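PDB 4ILV: intradiol ring-cleavage dioxygenase from Streptomyces sp. SirexAA-E, which probably catalyses the iron(III)-dependent intradiol cleavage of catechol-type aromatic rings by molecular oxygen, in a secreted enzyme that also carries a carbohydrate-binding module. Local coordinates for residues P37-G42 with Q146-G151; P47-R52 with L83-Q88; G69-F72 with P78-G81; P121-G126 with E152-T157; N168-S171 with R176-T179. All blocks are in the same frame, centred on the assembly; numbering follows the deposited sequence.

Interaction 1 of 5, residues P37-G42 with Q146-G151; sequences PDQMEG and QLYFPG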
# COMPACT_ATOMS: atom_id res chain seq x y z
N PRO A 37 0.28 -12.21 -2.89
CA PRO A 37 -0.73 -12.44 -3.94
C PRO A 37 -1.02 -11.16 -4.71
O PRO A 37 -0.93 -10.07 -4.16
CB PRO A 37 -1.97 -12.86 -3.14
CG PRO A 37 -1.45 -13.36 -1.85
CD PRO A 37 -0.23 -12.54 -1.55
N ASP A 38 -1.39 -11.31 -5.98
CA ASP A 38 -1.74 -10.14 -6.79
C ASP A 38 -3.25 -9.89 -6.76
O ASP A 38 -4.03 -10.79 -6.46
CB ASP A 38 -1.26 -10.31 -8.23
CG ASP A 38 -1.86 -11.52 -8.91
OD1 ASP A 38 -1.43 -12.65 -8.61
OD2 ASP A 38 -2.77 -11.33 -9.75
N GLN A 39 -3.64 -8.66 -7.07
CA GLN A 39 -5.06 -8.31 -7.17
C GLN A 39 -5.24 -7.29 -8.28
O GLN A 39 -4.27 -6.76 -8.83
CB GLN A 39 -5.59 -7.75 -5.85
CG GLN A 39 -5.66 -8.78 -4.73
CD GLN A 39 -6.69 -8.46 -3.69
OE1 GLN A 39 -6.94 -7.29 -3.37
NE2 GLN A 39 -7.32 -9.50 -3.14
N MET A 40 -6.49 -7.01 -8.63
CA MET A 40 -6.75 -6.09 -9.73
C MET A 40 -6.31 -4.65 -9.45
O MET A 40 -6.20 -4.21 -8.30
CB MET A 40 -8.22 -6.18 -10.17
CG MET A 40 -9.24 -5.95 -9.07
SD MET A 40 -10.91 -6.10 -9.74
CE MET A 40 -10.84 -7.73 -10.47
N GLU A 41 -6.03 -3.94 -10.53
CA GLU A 41 -5.60 -2.55 -10.48
C GLU A 41 -6.72 -1.60 -10.06
O GLU A 41 -6.52 -0.72 -9.23
CB GLU A 41 -5.08 -2.16 -11.86
CG GLU A 41 -4.62 -0.72 -12.03
CD GLU A 41 -4.05 -0.47 -13.42
OE1 GLU A 41 -2.89 -0.85 -13.67
OE2 GLU A 41 -4.79 0.07 -14.27
N GLY A 42 -7.91 -1.80 -10.62
CA GLY A 42 -9.03 -0.92 -10.38
C GLY A 42 -9.02 0.24 -11.36
O GLY A 42 -7.98 0.52 -11.97
N GLN A 146 -3.16 -5.22 -3.40
CA GLN A 146 -3.76 -4.31 -2.43
C GLN A 146 -3.42 -4.70 -1.00
O GLN A 146 -3.09 -5.85 -0.72
CB GLN A 146 -5.29 -4.33 -2.59
CG GLN A 146 -5.76 -3.97 -3.97
CD GLN A 146 -7.27 -4.00 -4.09
OE1 GLN A 146 -7.99 -3.79 -3.11
NE2 GLN A 146 -7.75 -4.25 -5.30
N LEU A 147 -3.51 -3.74 -0.09
CA LEU A 147 -3.33 -4.02 1.33
C LEU A 147 -4.62 -3.78 2.10
O LEU A 147 -5.31 -2.79 1.86
CB LEU A 147 -2.22 -3.16 1.92
CG LEU A 147 -0.89 -3.21 1.16
CD1 LEU A 147 0.13 -2.30 1.83
CD2 LEU A 147 -0.34 -4.64 1.02
N TYR A 148 -4.94 -4.68 3.03
CA TYR A 148 -6.18 -4.59 3.81
C TYR A 148 -5.91 -4.33 5.28
O TYR A 148 -4.78 -4.46 5.75
CB TYR A 148 -7.04 -5.85 3.64
CG TYR A 148 -7.51 -6.05 2.22
CD1 TYR A 148 -8.56 -5.30 1.72
CD2 TYR A 148 -6.91 -6.98 1.39
CE1 TYR A 148 -9.01 -5.48 0.42
CE2 TYR A 148 -7.35 -7.16 0.09
CZ TYR A 148 -8.40 -6.40 -0.39
OH TYR A 148 -8.86 -6.55 -1.68
N PHE A 149 -6.98 -3.97 6.00
CA PHE A 149 -6.93 -3.57 7.40
C PHE A 149 -7.60 -4.61 8.27
O PHE A 149 -8.65 -5.12 7.91
CB PHE A 149 -7.65 -2.22 7.58
CG PHE A 149 -6.92 -1.08 6.95
CD1 PHE A 149 -6.21 -0.18 7.72
CD2 PHE A 149 -6.91 -0.93 5.57
CE1 PHE A 149 -5.51 0.87 7.13
CE2 PHE A 149 -6.22 0.12 4.97
CZ PHE A 149 -5.51 1.02 5.76
N PRO A 150 -7.00 -4.89 9.44
CA PRO A 150 -7.55 -5.89 10.35
C PRO A 150 -8.83 -5.40 11.01
O PRO A 150 -8.92 -4.23 11.37
CB PRO A 150 -6.45 -6.05 11.41
CG PRO A 150 -5.77 -4.72 11.43
CD PRO A 150 -5.79 -4.26 9.99
N GLY A 151 -9.80 -6.29 11.15
CA GLY A 151 -10.98 -6.02 11.96
C GLY A 151 -12.05 -5.19 11.29
O GLY A 151 -13.00 -4.76 11.94

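Interaction 2 of 5, residues P47-R52 with L83-Q88; sequences PDSPPR and LLDFWQ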
# COMPACT_ATOMS: atom_id res chain seq x y z
N PRO A 47 -1.00 6.43 -14.02
CA PRO A 47 0.45 6.30 -14.18
C PRO A 47 1.14 7.63 -13.88
O PRO A 47 0.46 8.66 -13.80
CB PRO A 47 0.60 5.93 -15.66
CG PRO A 47 -0.63 6.45 -16.32
CD PRO A 47 -1.72 6.30 -15.29
N ASP A 48 2.45 7.59 -13.71
CA ASP A 48 3.28 8.78 -13.54
C ASP A 48 3.09 9.48 -12.20
O ASP A 48 3.08 10.71 -12.15
CB ASP A 48 3.07 9.77 -14.69
CG ASP A 48 3.42 9.17 -16.04
OD1 ASP A 48 4.43 8.44 -16.12
OD2 ASP A 48 2.69 9.43 -17.02
N SER A 49 2.94 8.71 -11.12
CA SER A 49 2.87 9.28 -9.78
C SER A 49 4.22 9.94 -9.49
O SER A 49 5.23 9.54 -10.07
CB SER A 49 2.58 8.21 -8.72
OG SER A 49 3.70 7.36 -8.50
N PRO A 50 4.23 10.98 -8.64
CA PRO A 50 5.49 11.64 -8.26
C PRO A 50 6.27 10.77 -7.27
O PRO A 50 5.69 9.91 -6.62
CB PRO A 50 5.01 12.90 -7.56
CG PRO A 50 3.67 12.53 -7.00
CD PRO A 50 3.06 11.61 -8.00
N PRO A 51 7.58 11.00 -7.16
CA PRO A 51 8.30 10.27 -6.11
C PRO A 51 8.13 10.95 -4.74
O PRO A 51 8.52 12.12 -4.57
CB PRO A 51 9.76 10.34 -6.57
CG PRO A 51 9.82 11.63 -7.37
CD PRO A 51 8.47 11.81 -8.01
N ARG A 52 7.55 10.22 -3.79
CA ARG A 52 7.43 10.67 -2.41
C ARG A 52 7.01 9.54 -1.48
O ARG A 52 6.20 8.70 -1.86
CB ARG A 52 6.40 11.81 -2.30
CG ARG A 52 5.04 11.51 -2.91
CD ARG A 52 4.13 12.77 -2.88
NE ARG A 52 2.95 12.63 -3.74
CZ ARG A 52 2.22 13.65 -4.19
NH1 ARG A 52 1.17 13.44 -4.98
NH2 ARG A 52 2.54 14.90 -3.88
N LEU A 83 10.67 -0.83 -6.91
CA LEU A 83 9.70 0.26 -7.06
C LEU A 83 8.38 -0.10 -6.37
O LEU A 83 7.78 -1.14 -6.64
CB LEU A 83 9.48 0.54 -8.56
CG LEU A 83 8.48 1.59 -9.07
CD1 LEU A 83 7.03 1.12 -9.08
CD2 LEU A 83 8.63 2.90 -8.32
N LEU A 84 7.94 0.76 -5.45
CA LEU A 84 6.62 0.64 -4.83
C LEU A 84 5.78 1.89 -5.13
O LEU A 84 6.16 2.99 -4.75
CB LEU A 84 6.76 0.47 -3.32
CG LEU A 84 7.47 -0.82 -2.89
CD1 LEU A 84 7.81 -0.75 -1.42
CD2 LEU A 84 6.57 -2.01 -3.17
N ASP A 85 4.67 1.70 -5.81
CA ASP A 85 3.84 2.80 -6.28
C ASP A 85 2.48 2.67 -5.61
O ASP A 85 1.71 1.77 -5.93
CB ASP A 85 3.71 2.71 -7.81
CG ASP A 85 3.00 3.92 -8.44
OD1 ASP A 85 2.83 4.96 -7.76
OD2 ASP A 85 2.62 3.83 -9.63
N PHE A 86 2.20 3.56 -4.66
CA PHE A 86 0.98 3.48 -3.85
C PHE A 86 -0.09 4.45 -4.35
O PHE A 86 0.23 5.56 -4.80
CB PHE A 86 1.29 3.83 -2.39
CG PHE A 86 2.12 2.80 -1.66
CD1 PHE A 86 1.52 1.70 -1.07
CD2 PHE A 86 3.49 2.95 -1.52
CE1 PHE A 86 2.26 0.78 -0.36
CE2 PHE A 86 4.25 2.03 -0.80
CZ PHE A 86 3.64 0.94 -0.23
N TRP A 87 -1.35 4.04 -4.29
CA TRP A 87 -2.44 5.00 -4.43
C TRP A 87 -3.64 4.55 -3.58
O TRP A 87 -3.74 3.38 -3.22
CB TRP A 87 -2.81 5.25 -5.91
CG TRP A 87 -3.51 4.12 -6.60
CD1 TRP A 87 -4.84 4.05 -6.91
CD2 TRP A 87 -2.92 2.92 -7.10
NE1 TRP A 87 -5.12 2.87 -7.55
CE2 TRP A 87 -3.95 2.16 -7.68
CE3 TRP A 87 -1.62 2.40 -7.08
CZ2 TRP A 87 -3.73 0.90 -8.25
CZ3 TRP A 87 -1.39 1.15 -7.65
CH2 TRP A 87 -2.45 0.42 -8.23
N GLN A 88 -4.53 5.49 -3.25
CA GLN A 88 -5.60 5.21 -2.28
C GLN A 88 -6.62 6.32 -2.25
O GLN A 88 -6.35 7.42 -2.74
CB GLN A 88 -5.02 5.10 -0.87
CG GLN A 88 -4.50 6.45 -0.34
CD GLN A 88 -4.14 6.43 1.13
OE1 GLN A 88 -3.05 6.01 1.51
NE2 GLN A 88 -5.07 6.88 1.97
O HOH W 1 1.95 5.99 -11.08

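Interaction 3 of 5, residues G69-F72 with P78-G81; sequences GYVF and PLTG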
# COMPACT_ATOMS: atom_id res chain seq x y z
N GLY A 69 7.61 -1.65 6.25
CA GLY A 69 7.97 -3.06 6.18
C GLY A 69 9.17 -3.26 5.26
O GLY A 69 9.95 -2.34 5.03
N TYR A 70 9.29 -4.46 4.70
CA TYR A 70 10.40 -4.79 3.83
C TYR A 70 9.90 -5.50 2.58
O TYR A 70 8.78 -6.03 2.55
CB TYR A 70 11.40 -5.71 4.55
CG TYR A 70 11.96 -5.12 5.83
CD1 TYR A 70 13.18 -4.46 5.84
CD2 TYR A 70 11.27 -5.25 7.03
CE1 TYR A 70 13.69 -3.92 7.01
CE2 TYR A 70 11.79 -4.73 8.22
CZ TYR A 70 12.99 -4.06 8.20
OH TYR A 70 13.49 -3.53 9.36
N VAL A 71 10.73 -5.52 1.54
CA VAL A 71 10.46 -6.33 0.37
C VAL A 71 11.49 -7.46 0.34
O VAL A 71 12.69 -7.21 0.27
CB VAL A 71 10.55 -5.50 -0.93
CG1 VAL A 71 10.32 -6.40 -2.15
CG2 VAL A 71 9.54 -4.32 -0.91
N PHE A 72 11.03 -8.71 0.39
CA PHE A 72 11.95 -9.85 0.33
C PHE A 72 11.82 -10.54 -1.01
O PHE A 72 10.79 -10.42 -1.67
CB PHE A 72 11.66 -10.86 1.45
CG PHE A 72 11.90 -10.32 2.84
CD1 PHE A 72 13.18 -10.28 3.37
CD2 PHE A 72 10.84 -9.84 3.60
CE1 PHE A 72 13.41 -9.77 4.65
CE2 PHE A 72 11.05 -9.33 4.88
CZ PHE A 72 12.33 -9.30 5.42
N PRO A 78 16.47 -9.32 1.79
CA PRO A 78 15.89 -8.03 1.40
C PRO A 78 16.21 -7.69 -0.05
O PRO A 78 17.29 -8.04 -0.53
CB PRO A 78 16.58 -7.04 2.34
CG PRO A 78 17.16 -7.85 3.44
CD PRO A 78 17.50 -9.17 2.83
N LEU A 79 15.29 -7.03 -0.74
CA LEU A 79 15.52 -6.63 -2.13
C LEU A 79 15.68 -5.13 -2.26
O LEU A 79 14.83 -4.35 -1.79
CB LEU A 79 14.37 -7.08 -3.03
CG LEU A 79 14.28 -8.55 -3.40
CD1 LEU A 79 13.01 -8.81 -4.20
CD2 LEU A 79 15.53 -8.95 -4.19
N THR A 80 16.75 -4.72 -2.92
CA THR A 80 17.08 -3.31 -3.05
C THR A 80 16.56 -2.76 -4.40
O THR A 80 16.43 -3.50 -5.37
CB THR A 80 18.60 -3.09 -2.91
OG1 THR A 80 18.88 -1.71 -2.67
CG2 THR A 80 19.34 -3.57 -4.15
N GLY A 81 16.23 -1.48 -4.44
CA GLY A 81 15.79 -0.85 -5.67
C GLY A 81 14.43 -1.29 -6.18
O GLY A 81 14.11 -1.13 -7.36

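Interaction 4 of 5, residues P121-G126 with E152-T157; sequences PGLYPG and EPRNTT. With FE (Fe (III) ion), chain C.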
# COMPACT_ATOMS: atom_id res chain seq x y z
N PRO A 121 -7.39 5.35 4.62
CA PRO A 121 -8.33 5.65 3.53
C PRO A 121 -9.78 5.45 3.96
O PRO A 121 -10.09 4.57 4.76
CB PRO A 121 -7.95 4.65 2.44
CG PRO A 121 -7.26 3.49 3.19
CD PRO A 121 -6.55 4.17 4.35
N GLY A 122 -10.66 6.29 3.42
CA GLY A 122 -12.07 6.19 3.72
C GLY A 122 -12.76 5.10 2.90
O GLY A 122 -12.25 4.67 1.85
N LEU A 123 -13.92 4.66 3.38
CA LEU A 123 -14.73 3.70 2.65
C LEU A 123 -15.51 4.34 1.50
O LEU A 123 -15.94 5.50 1.59
CB LEU A 123 -15.74 3.04 3.59
CG LEU A 123 -15.21 2.14 4.70
CD1 LEU A 123 -16.40 1.59 5.46
CD2 LEU A 123 -14.37 1.03 4.11
N TYR A 124 -15.71 3.56 0.44
CA TYR A 124 -16.52 3.98 -0.70
C TYR A 124 -17.39 2.79 -1.17
O TYR A 124 -17.23 1.69 -0.64
CB TYR A 124 -15.63 4.57 -1.80
CG TYR A 124 -14.61 3.65 -2.44
CD1 TYR A 124 -14.96 2.83 -3.51
CD2 TYR A 124 -13.29 3.66 -2.03
CE1 TYR A 124 -14.03 2.01 -4.12
CE2 TYR A 124 -12.34 2.83 -2.63
CZ TYR A 124 -12.72 2.02 -3.68
OH TYR A 124 -11.79 1.20 -4.30
N PRO A 125 -18.34 3.02 -2.11
CA PRO A 125 -19.31 1.94 -2.33
C PRO A 125 -18.74 0.58 -2.78
O PRO A 125 -17.92 0.48 -3.69
CB PRO A 125 -20.25 2.52 -3.39
CG PRO A 125 -20.21 4.03 -3.14
CD PRO A 125 -18.75 4.27 -2.79
N GLY A 126 -19.20 -0.47 -2.10
CA GLY A 126 -18.92 -1.83 -2.49
C GLY A 126 -17.59 -2.41 -2.04
O GLY A 126 -17.36 -3.60 -2.22
N GLU A 152 -11.91 -4.96 9.99
CA GLU A 152 -12.91 -4.20 9.24
C GLU A 152 -14.14 -5.03 8.92
O GLU A 152 -14.02 -6.08 8.30
CB GLU A 152 -12.31 -3.70 7.94
CG GLU A 152 -11.30 -2.61 8.11
CD GLU A 152 -11.92 -1.28 8.48
OE1 GLU A 152 -11.16 -0.41 8.92
OE2 GLU A 152 -13.15 -1.10 8.31
N PRO A 153 -15.34 -4.56 9.33
CA PRO A 153 -16.55 -5.32 9.02
C PRO A 153 -16.67 -5.68 7.54
O PRO A 153 -17.11 -6.78 7.22
CB PRO A 153 -17.67 -4.37 9.46
CG PRO A 153 -17.06 -3.61 10.58
CD PRO A 153 -15.62 -3.40 10.18
N ARG A 154 -16.25 -4.79 6.64
CA ARG A 154 -16.40 -5.06 5.21
C ARG A 154 -15.48 -6.16 4.67
O ARG A 154 -15.62 -6.59 3.53
CB ARG A 154 -16.30 -3.77 4.40
CG ARG A 154 -17.53 -2.87 4.54
CD ARG A 154 -17.36 -1.62 3.69
NE ARG A 154 -18.58 -0.82 3.68
CZ ARG A 154 -18.90 0.02 2.70
NH1 ARG A 154 -20.03 0.71 2.78
NH2 ARG A 154 -18.10 0.17 1.65
N ASN A 155 -14.55 -6.62 5.50
CA ASN A 155 -13.74 -7.77 5.11
C ASN A 155 -14.60 -9.02 4.93
O ASN A 155 -14.23 -9.93 4.20
CB ASN A 155 -12.64 -8.03 6.15
CG ASN A 155 -11.57 -6.95 6.14
OD1 ASN A 155 -11.53 -6.07 5.26
ND2 ASN A 155 -10.71 -7.00 7.14
N THR A 156 -15.76 -9.04 5.59
CA THR A 156 -16.68 -10.16 5.45
C THR A 156 -17.64 -9.97 4.28
O THR A 156 -18.27 -10.93 3.84
CB THR A 156 -17.51 -10.38 6.74
OG1 THR A 156 -18.42 -9.29 6.92
CG2 THR A 156 -16.60 -10.48 7.95
N THR A 157 -17.78 -8.75 3.78
CA THR A 157 -18.72 -8.50 2.69
C THR A 157 -18.03 -8.38 1.34
O THR A 157 -18.64 -8.65 0.30
CB THR A 157 -19.58 -7.24 2.95
OG1 THR A 157 -18.74 -6.10 3.15
CG2 THR A 157 -20.45 -7.42 4.18
FE FE C . -9.78 1.18 -4.68

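Interaction 5 of 5, residues N168-S171 with R176-T179; sequences NVRS and REGT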
# COMPACT_ATOMS: atom_id res chain seq x y z
N ASN A 168 -0.64 -5.80 9.62
CA ASN A 168 -0.82 -5.64 11.06
C ASN A 168 -0.98 -4.14 11.30
O ASN A 168 -0.29 -3.35 10.70
CB ASN A 168 0.37 -6.15 11.86
CG ASN A 168 0.39 -7.66 11.99
OD1 ASN A 168 -0.52 -8.36 11.54
ND2 ASN A 168 1.43 -8.18 12.64
N VAL A 169 -1.90 -3.76 12.17
CA VAL A 169 -2.13 -2.34 12.45
C VAL A 169 -2.35 -2.15 13.93
O VAL A 169 -3.18 -2.82 14.53
CB VAL A 169 -3.37 -1.80 11.70
CG1 VAL A 169 -3.67 -0.33 12.12
CG2 VAL A 169 -3.17 -1.91 10.20
N ARG A 170 -1.59 -1.23 14.53
CA ARG A 170 -1.77 -0.94 15.94
C ARG A 170 -1.86 0.56 16.16
O ARG A 170 -1.43 1.34 15.32
CB ARG A 170 -0.63 -1.54 16.77
CG ARG A 170 0.72 -0.91 16.50
CD ARG A 170 1.83 -1.65 17.25
NE ARG A 170 3.07 -0.88 17.26
CZ ARG A 170 4.18 -1.24 17.90
NH1 ARG A 170 4.23 -2.38 18.60
NH2 ARG A 170 5.24 -0.45 17.83
N SER A 171 -2.41 0.95 17.29
CA SER A 171 -2.57 2.37 17.59
C SER A 171 -1.23 3.01 17.88
O SER A 171 -0.33 2.37 18.44
CB SER A 171 -3.51 2.57 18.78
OG SER A 171 -2.92 2.08 19.97
N ARG A 176 -2.38 5.61 13.61
CA ARG A 176 -2.12 4.17 13.54
C ARG A 176 -0.83 3.84 12.80
O ARG A 176 -0.36 4.62 11.98
CB ARG A 176 -3.28 3.45 12.86
CG ARG A 176 -4.63 3.62 13.54
CD ARG A 176 -5.68 2.89 12.74
NE ARG A 176 -6.97 3.55 12.83
CZ ARG A 176 -8.06 3.15 12.18
NH1 ARG A 176 -8.00 2.09 11.36
NH2 ARG A 176 -9.20 3.82 12.32
N GLU A 177 -0.30 2.65 13.08
CA GLU A 177 0.94 2.14 12.51
C GLU A 177 0.67 0.82 11.80
O GLU A 177 0.28 -0.15 12.45
CB GLU A 177 1.91 1.75 13.62
CG GLU A 177 2.75 2.84 14.17
CD GLU A 177 3.83 2.30 15.07
OE1 GLU A 177 3.54 1.47 15.96
OE2 GLU A 177 5.00 2.67 14.85
N GLY A 178 0.92 0.78 10.50
CA GLY A 178 0.76 -0.44 9.73
C GLY A 178 2.08 -1.14 9.44
O GLY A 178 3.10 -0.49 9.21
N THR A 179 2.03 -2.48 9.45
CA THR A 179 3.19 -3.34 9.20
C THR A 179 2.83 -4.38 8.14
O THR A 179 1.84 -5.12 8.29
CB THR A 179 3.59 -4.10 10.49
OG1 THR A 179 4.20 -3.20 11.41
CG2 THR A 179 4.55 -5.21 10.17

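Interaction 1 of 5, residues P37-G42 with Q146-G151
Two hydrogen bonds join Gln39 and Met40 to Gln146 and Tyr148. The stronger runs from Tyr148 OH to Gln39 OE1, 2.7 Å long; it reaches the amide oxygen in the carbonyl plane, on a lone pair. Gln39 CG lies anti to the carbonyl carbon (chi1 -68°) and the chain then runs extended, carrying the amide to Tyr148. The side chains of Gln39 and Tyr148 come from opposite directions, their planes 79° apart, and OE1 sits at the edge of the ring. The second bond, from Gln146 NE2 to the backbone Met40 O, is weak at 3.4 Å. Gln146 OE1 is held by Arg127.

Here the N-terminal loop lies against 143-148, an outermost strand of the antiparallel sheet whose strand 130-136 carries the iron ligands His130 and His132. Gln146 packs on both histidines, placing it in the second shell of the metal site.

The two glutamine side chains cross at about a right angle, and Gln39 OE1 sits 3.4 Å from Gln146 CD. A long amide suits position 39: OE1 receives the phenol while NE2 bonds to Leu160 O. A leucine here would probably deprive the buried Tyr148 hydroxyl of its acceptor and leave Leu160 O without this donor.

Interaction 2 of 5, residues P47-R52 with L83-Q88
Ser49 turns its OG between its own backbone N and carbonyl carbon (chi1 72°), while Asp85 swings CG anti to the backbone N (chi1 -173°), and these two rotations bring hydroxyl and carboxylate together. Asp85 belongs to strand 83-87, an inner strand of the antiparallel sheet in this transthyretin-like beta-sandwich domain; Ser49 lies in the long loop that precedes strand 64-72. The contact joins loop to sheet through a buried polar pair and a water.

Ser49 OG donates a hydrogen bond to Asp85 OD1 across 2.7 Å. It arrives from above the carboxylate, 44° out of the plane. OG is also hydrogen-bonded to His105 ND1 on the neighbouring strand 103-107, so one small side chain ties the loop to two adjacent strands. Serine suits the place because its small side chain points to the strand and one hydroxyl can serve two partners, Asp85 and His105. Aspartate suits its own because its two oxygens can serve separate donors, OD1 the hydroxyl and OD2 the water. Close by, the loop backbone at Pro50 and Arg52 also bonds to His105.

The bridging water accepts from Ser49 N at 2.9 Å and donates to Asp85 OD2 at 2.7 Å.

Interaction 3 of 5, residues G69-F72 with P78-G81
The ring of Phe72 meets Pro78 obliquely: CD1 stands 3.8 Å from Pro78 N, and CE1 lies 4.4 Å from Pro78 CG. With CG anti to the carbonyl carbon (chi1 -65°) and so beside the backbone N, the ring reaches back to the proline although the side chain sets out away from it. Pro78 is a fitting partner, since its pyrrolidine ring is a compact apolar surface and its nitrogen has no proton that would need an acceptor.

The backbones are bridged at this same pair, Phe72 with Pro78. A single hydrogen bond holds them, from Leu79 N to Val71 O, 2.8 Å long, and the donor comes nearly along the C=O axis at 161°. The same oxygen also receives a CA-H...O contact from Pro78 CA.

These contacts close the base of the loop that follows strand 64-72, an inner strand of the mixed sheet, and they lead the chain toward strand 83-87 of the antiparallel sheet. Residues 69-72 and 78-81 thus form the start of a link between the two layers of the sandwich.

Unlike Pro78, Leu79 points toward the strand. Its CD1 lies 4.2 Å from Val71 CG1, the two side chains crossing at about a right angle, and the same methyl rests 3.7 Å from Phe72 O. Branched aliphatic residues suit both places because they pack together here, and the buried Val71 also packs on Val82 and Phe182. The backbone carbonyl of Leu79 accepts a hydrogen bond from Thr108 OG1.

Interaction 4 of 5, residues P121-G126 with E152-T157
The loop between strands 113-119 and 130-136 supplies the iron ligand Tyr124, and Arg154 grips that loop directly beside it. Arg154 NH2 donates to Tyr124 O at 2.9 Å. The acceptor lies in the guanidinium plane, 9° out of it, but the donor stands above the carbonyl plane, and the N-H...O angle of 132° shows a bent bond. The same NH2 also bonds to Arg127 O, so one nitrogen ties two points of the loop.

Over one face of the guanidinium sits Leu123, whose CD1 is 3.7 Å from Arg154 NE, offset toward the rim. Leu123 suits this place because its methyls can cover both the flat cation and the aliphatic part of the arginine, with CD2 4.0 Å from Arg154 CD. Arginine suits its own because its extended chain, straight from CG to NE, carries the guanidinium across to the Tyr124 carbonyl while its terminus offers several N-H groups. The segment 152-157 is itself braced: Thr156 OG1 bonds to Pro153 O at 2.8 Å.

The side chain of Tyr124 binds iron(III) through OH at 2.0 Å, with the metal in the ring plane. Tyr95, His130 and His132 complete the protein ligands, the two-tyrosine, two-histidine iron(III) site typical of intradiol dioxygenases.

Interaction 5 of 5, residues N168-S171 with R176-T179
Strands 168-171 and 176-179 run antiparallel, their axes 4.6 Å apart at closest approach, with Asn168-Thr179 and Arg170-Glu177 as hydrogen-bonded pairs and Val169-Gly178 and Ser171-Arg176 as non-hydrogen-bonded ones. Four backbone bonds result, among them Glu177 N to Arg170 O at 2.8 Å.

The side chains of Arg170 and Glu177 lie side by side on the same face as Asn168 and Thr179, pointing the same way. Arg170 begins between its backbone N and carbonyl carbon (chi1 66°) and then runs extended to NE, which brings the guanidinium edge to the carboxylate. The guanidinium and carboxylate planes are 21° apart. Arg170 NE donates to Glu177 OE1 at 2.7 Å in a nearly straight N-H...O bond (165°) that is part of a salt bridge, and NH2 adds a weak bond to that same oxygen. Opposite charges suit this directly paired surface position. An alanine in place of Glu177 would probably leave the guanidinium without its charged mate and set the long Arg170 chain free to turn.

The face bearing Val169 is different: its CG1 packs 3.8 Å from the aliphatic Arg176 CD. Gly178 stands opposite Val169, its CA 3.2 Å from Asn168 O in a CA-H...O contact. The two strands form a beta hairpin whose strand 168-172 is an outermost strand of the mixed sheet, while 175-183 pairs on with 64-72 through Arg176 and Gly178, an arrangement of the beta-sandwich.

How the interactions relate
Interaction 4 supplies the iron ligand Tyr124, and interaction 1 brings the Gln146 side chain to about 6 Å from the metal. Their centres are 12 Å apart, and Phe149 O lies 2.9 Å from Asn155 ND2, probably a hydrogen bond. In interaction 2 the Asp85 side chain is about 14 Å from the iron, but Trp87 of the same segment stacks on the ligand His132 beside the metal, and its CZ2 approaches Glu41 O of interaction 1 at 3.4 Å. Interactions 3 and 5 both involve the mixed sheet. Leu84 CD1 meets Val71 CG2 at 4.0 Å, linking interactions 2 and 3 across the sandwich, while Pro150 CD touches Val169 CG2 at 3.5 Å, linking 1 and 5.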